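Probable glycosidase crf1 (Neosartorya fumigata, PDB 6IBU) cuts chitin and transfers it to beta-1,6-glucan, or to further chitin, cross-linking the polysaccharides of the fungal cell wall. Local coordinates at residues Phe68-Gly82 against Tyr212-Asn225. Residues are numbered along the deposited sequence; the frame is centred on the assembly and turned at random.
Sequences FFFGKAEVVMKAAPG and YTMYVKSVRIENAN
Ile221 lays its CG2 methyl over one face of the Phe68 ring, a CH-pi contact with CG2 3.8 Å from the ring centroid. With CG between the backbone N and the carbonyl carbon (chi1 73°), the Phe68 ring presents a face to that methyl. On the same face of the sheet Val75 CG1 crosses to Val216 CG1 at 3.7 Å, and farther along Met77 and Met214 meet at about a right angle, Met77 SD 3.6 Å from Met214 CE. This apolar row illustrates how a beta-sandwich is built: the antiparallel strands 71-78 and 212-223 lie side by side in one sheet of the GH16 jelly roll, and Leu181 and Leu183 of the other sheet pack against Val75, Val216, Val219 and Ile221. Paired backbone bonds resume at Lys78-Tyr215 past a beta bulge with Lys217 as the extra residue: Val76 N donates to Ser218 O, and Val76 O accepts from Lys217 N. The other face is mostly polar, though Val76 packs on Ser218 and Lys217. Lys72 touches Glu222 through its aliphatic chain (CB to CB 3.8 Å), while NZ makes a long salt bridge to Glu74 OE1, itself bonded to Thr143. Arg220 grips Glu222 OE2 side-on through NE and NH2, OE2 lying in the guanidinium plane. Lys78 CE lies beside Tyr215 CD1, at 3.8 Å. Beyond Gly71, side-chain amides join a backbone bond, Ala224 N to Phe70 O. Asn223 OD1 accepts Phe69 N (3.1 Å) and, from the opposite face of its amide, Asn225 N in an Asx turn, while ND2 binds Leu17 O. Asn225 ND2 donates almost straight to Phe69 O (2.8 Å, 172°) and sits at the Phe70 ring edge, amide and ring planes 71° apart.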
# COMPACT_ATOMS: atom_id res chain seq x y z
N PHE A 68 6.65 -10.24 -1.95
CA PHE A 68 8.10 -10.13 -1.69
C PHE A 68 8.29 -10.17 -0.17
O PHE A 68 7.35 -9.88 0.57
CB PHE A 68 8.66 -8.91 -2.42
CG PHE A 68 8.31 -7.57 -1.85
CD1 PHE A 68 7.07 -7.01 -2.07
CD2 PHE A 68 9.27 -6.82 -1.20
CE1 PHE A 68 6.77 -5.76 -1.56
CE2 PHE A 68 8.97 -5.57 -0.69
CZ PHE A 68 7.72 -5.04 -0.87
N PHE A 69 9.47 -10.61 0.26
CA PHE A 69 9.79 -10.89 1.67
C PHE A 69 11.00 -10.06 2.05
O PHE A 69 12.14 -10.53 1.84
CB PHE A 69 10.05 -12.37 1.88
CG PHE A 69 10.16 -12.81 3.32
CD1 PHE A 69 9.46 -12.17 4.32
CD2 PHE A 69 10.94 -13.90 3.65
CE1 PHE A 69 9.53 -12.60 5.63
CE2 PHE A 69 11.01 -14.35 4.96
CZ PHE A 69 10.31 -13.69 5.94
N PHE A 70 10.74 -8.87 2.58
CA PHE A 70 11.72 -7.80 2.89
C PHE A 70 12.22 -7.21 1.59
O PHE A 70 12.11 -7.84 0.54
CB PHE A 70 12.86 -8.30 3.77
CG PHE A 70 12.37 -8.74 5.13
CD1 PHE A 70 11.87 -7.79 6.00
CD2 PHE A 70 12.36 -10.08 5.51
CE1 PHE A 70 11.37 -8.15 7.24
CE2 PHE A 70 11.86 -10.43 6.76
CZ PHE A 70 11.37 -9.47 7.62
N GLY A 71 12.74 -5.99 1.67
CA GLY A 71 13.33 -5.28 0.53
C GLY A 71 12.76 -3.87 0.44
O GLY A 71 12.86 -3.12 1.42
N LYS A 72 12.16 -3.53 -0.69
CA LYS A 72 11.84 -2.12 -1.02
C LYS A 72 10.61 -2.06 -1.92
O LYS A 72 10.53 -2.85 -2.87
CB LYS A 72 13.05 -1.50 -1.70
CG LYS A 72 13.05 0.02 -1.74
CD LYS A 72 14.08 0.57 -2.68
CE LYS A 72 14.83 1.75 -2.10
NZ LYS A 72 15.71 2.35 -3.13
N ALA A 73 9.71 -1.11 -1.66
CA ALA A 73 8.63 -0.75 -2.59
C ALA A 73 8.71 0.76 -2.84
O ALA A 73 8.68 1.53 -1.88
CB ALA A 73 7.30 -1.22 -2.03
N GLU A 74 8.88 1.15 -4.09
CA GLU A 74 9.00 2.56 -4.50
C GLU A 74 7.91 2.85 -5.53
O GLU A 74 7.84 2.14 -6.55
CB GLU A 74 10.42 2.77 -5.01
CG GLU A 74 10.76 4.21 -5.33
CD GLU A 74 12.26 4.45 -5.41
OE1 GLU A 74 12.88 4.58 -4.33
OE2 GLU A 74 12.81 4.47 -6.55
N VAL A 75 7.07 3.84 -5.28
CA VAL A 75 5.92 4.15 -6.17
C VAL A 75 5.99 5.62 -6.55
O VAL A 75 6.13 6.45 -5.66
CB VAL A 75 4.58 3.79 -5.50
CG1 VAL A 75 3.43 4.06 -6.45
CG2 VAL A 75 4.57 2.35 -5.02
N VAL A 76 5.96 5.93 -7.83
CA VAL A 76 5.85 7.35 -8.30
C VAL A 76 4.33 7.62 -8.51
O VAL A 76 3.79 6.89 -9.33
CB VAL A 76 6.74 7.55 -9.54
CG1 VAL A 76 6.58 8.93 -10.15
CG2 VAL A 76 8.20 7.28 -9.21
N MET A 77 3.65 8.53 -7.73
CA MET A 77 2.18 8.77 -7.60
C MET A 77 1.96 10.28 -7.47
O MET A 77 2.86 11.09 -7.06
CB MET A 77 1.53 8.06 -6.40
CG MET A 77 0.13 8.55 -6.08
SD MET A 77 -0.54 7.63 -4.78
CE MET A 77 0.35 8.29 -3.38
N LYS A 78 0.92 10.61 -8.17
CA LYS A 78 0.24 11.88 -8.02
C LYS A 78 -1.12 11.54 -7.46
O LYS A 78 -1.82 10.77 -8.07
CB LYS A 78 0.20 12.62 -9.35
CG LYS A 78 -0.38 14.02 -9.17
CD LYS A 78 -0.24 14.90 -10.36
CE LYS A 78 -1.24 14.46 -11.42
NZ LYS A 78 -1.87 15.60 -12.12
N ALA A 79 -1.46 12.07 -6.31
CA ALA A 79 -2.67 11.67 -5.58
C ALA A 79 -3.90 12.31 -6.23
O ALA A 79 -3.80 13.36 -6.85
CB ALA A 79 -2.55 12.06 -4.14
N ALA A 80 -5.04 11.65 -6.09
CA ALA A 80 -6.34 12.19 -6.52
C ALA A 80 -6.64 13.38 -5.64
O ALA A 80 -6.36 13.37 -4.44
CB ALA A 80 -7.40 11.12 -6.43
N PRO A 81 -7.19 14.47 -6.20
CA PRO A 81 -7.73 15.56 -5.40
C PRO A 81 -9.14 15.18 -4.94
O PRO A 81 -9.60 14.07 -5.25
CB PRO A 81 -7.76 16.74 -6.37
CG PRO A 81 -8.03 16.07 -7.70
CD PRO A 81 -7.34 14.71 -7.65
N GLY A 82 -9.82 16.11 -4.28
CA GLY A 82 -11.23 15.94 -3.88
C GLY A 82 -11.36 15.56 -2.42
O GLY A 82 -10.65 14.64 -1.95
N TYR A 212 -12.22 12.15 -9.73
CA TYR A 212 -10.96 12.33 -9.00
C TYR A 212 -10.03 11.21 -9.38
O TYR A 212 -10.43 10.05 -9.22
CB TYR A 212 -11.23 12.35 -7.51
CG TYR A 212 -12.32 13.31 -7.14
CD1 TYR A 212 -12.11 14.67 -7.21
CD2 TYR A 212 -13.55 12.84 -6.72
CE1 TYR A 212 -13.10 15.56 -6.84
CE2 TYR A 212 -14.56 13.72 -6.34
CZ TYR A 212 -14.33 15.07 -6.42
OH TYR A 212 -15.32 15.93 -6.07
N THR A 213 -8.85 11.56 -9.87
CA THR A 213 -7.93 10.53 -10.40
C THR A 213 -6.58 10.60 -9.71
O THR A 213 -5.94 11.66 -9.72
CB THR A 213 -7.81 10.60 -11.92
OG1 THR A 213 -9.13 10.48 -12.46
CG2 THR A 213 -6.94 9.48 -12.44
N MET A 214 -6.15 9.47 -9.17
CA MET A 214 -4.77 9.23 -8.69
C MET A 214 -3.99 8.63 -9.87
O MET A 214 -4.57 7.84 -10.62
CB MET A 214 -4.81 8.28 -7.48
CG MET A 214 -3.62 7.34 -7.32
SD MET A 214 -3.95 6.11 -6.00
CE MET A 214 -2.53 5.05 -6.21
N TYR A 215 -2.75 9.03 -10.06
CA TYR A 215 -1.88 8.49 -11.14
C TYR A 215 -0.66 7.81 -10.53
O TYR A 215 0.03 8.41 -9.71
CB TYR A 215 -1.44 9.59 -12.09
CG TYR A 215 -2.57 10.26 -12.81
CD1 TYR A 215 -3.22 11.35 -12.25
CD2 TYR A 215 -2.96 9.86 -14.09
CE1 TYR A 215 -4.25 12.00 -12.91
CE2 TYR A 215 -3.98 10.50 -14.77
CZ TYR A 215 -4.63 11.57 -14.17
OH TYR A 215 -5.65 12.22 -14.79
N VAL A 216 -0.38 6.61 -10.99
CA VAL A 216 0.88 5.90 -10.65
C VAL A 216 1.68 5.73 -11.94
O VAL A 216 1.23 5.01 -12.81
CB VAL A 216 0.59 4.56 -9.95
CG1 VAL A 216 1.87 3.73 -9.82
CG2 VAL A 216 -0.07 4.79 -8.59
N LYS A 217 2.81 6.40 -12.09
CA LYS A 217 3.53 6.26 -13.37
C LYS A 217 4.55 5.13 -13.28
O LYS A 217 4.78 4.51 -14.33
CB LYS A 217 4.02 7.57 -13.99
CG LYS A 217 4.86 8.52 -13.18
CD LYS A 217 4.81 9.91 -13.83
CE LYS A 217 6.18 10.54 -14.04
NZ LYS A 217 6.17 11.52 -15.15
N SER A 218 5.08 4.77 -12.12
CA SER A 218 6.06 3.66 -12.04
C SER A 218 6.06 2.98 -10.68
O SER A 218 5.66 3.59 -9.67
CB SER A 218 7.45 4.11 -12.45
OG SER A 218 8.08 4.87 -11.44
N VAL A 219 6.50 1.71 -10.70
CA VAL A 219 6.69 0.87 -9.49
C VAL A 219 8.05 0.19 -9.57
O VAL A 219 8.35 -0.40 -10.60
CB VAL A 219 5.54 -0.13 -9.34
CG1 VAL A 219 5.87 -1.22 -8.34
CG2 VAL A 219 4.28 0.60 -8.95
N ARG A 220 8.83 0.27 -8.49
CA ARG A 220 10.05 -0.54 -8.31
C ARG A 220 9.90 -1.37 -7.04
O ARG A 220 9.70 -0.79 -5.97
CB ARG A 220 11.27 0.38 -8.23
CG ARG A 220 12.58 -0.38 -8.07
CD ARG A 220 13.73 0.55 -7.79
NE ARG A 220 14.97 -0.21 -7.64
CZ ARG A 220 15.69 -0.69 -8.65
NH1 ARG A 220 15.34 -0.48 -9.90
NH2 ARG A 220 16.81 -1.36 -8.39
N ILE A 221 9.98 -2.70 -7.16
CA ILE A 221 10.08 -3.59 -5.97
C ILE A 221 11.43 -4.29 -5.98
O ILE A 221 11.83 -4.86 -7.03
CB ILE A 221 8.91 -4.58 -5.91
CG1 ILE A 221 7.60 -3.84 -5.65
CG2 ILE A 221 9.19 -5.66 -4.88
CD1 ILE A 221 6.37 -4.70 -5.76
N GLU A 222 12.12 -4.25 -4.85
CA GLU A 222 13.35 -5.04 -4.59
C GLU A 222 12.99 -6.12 -3.58
O GLU A 222 12.43 -5.77 -2.55
CB GLU A 222 14.45 -4.16 -4.05
CG GLU A 222 14.88 -3.11 -5.03
CD GLU A 222 16.05 -2.27 -4.54
OE1 GLU A 222 16.44 -2.45 -3.35
OE2 GLU A 222 16.56 -1.45 -5.34
N ASN A 223 13.19 -7.38 -3.95
CA ASN A 223 12.86 -8.52 -3.07
C ASN A 223 14.17 -8.96 -2.42
O ASN A 223 15.06 -9.44 -3.16
CB ASN A 223 12.16 -9.63 -3.84
CG ASN A 223 11.66 -10.73 -2.93
OD1 ASN A 223 11.90 -10.70 -1.72
ND2 ASN A 223 10.96 -11.70 -3.50
N ALA A 224 14.29 -8.78 -1.11
CA ALA A 224 15.48 -9.16 -0.31
C ALA A 224 15.66 -10.69 -0.37
O ALA A 224 16.80 -11.15 -0.28
CB ALA A 224 15.33 -8.66 1.12
N ASN A 225 14.56 -11.43 -0.52
CA ASN A 225 14.53 -12.91 -0.44
C ASN A 225 13.80 -13.49 -1.65
O ASN A 225 12.75 -14.10 -1.52
CB ASN A 225 13.92 -13.36 0.89
CG ASN A 225 14.81 -12.96 2.05
OD1 ASN A 225 15.79 -13.65 2.35
ND2 ASN A 225 14.55 -11.80 2.65
O HOH W 1 -4.20 13.88 -9.29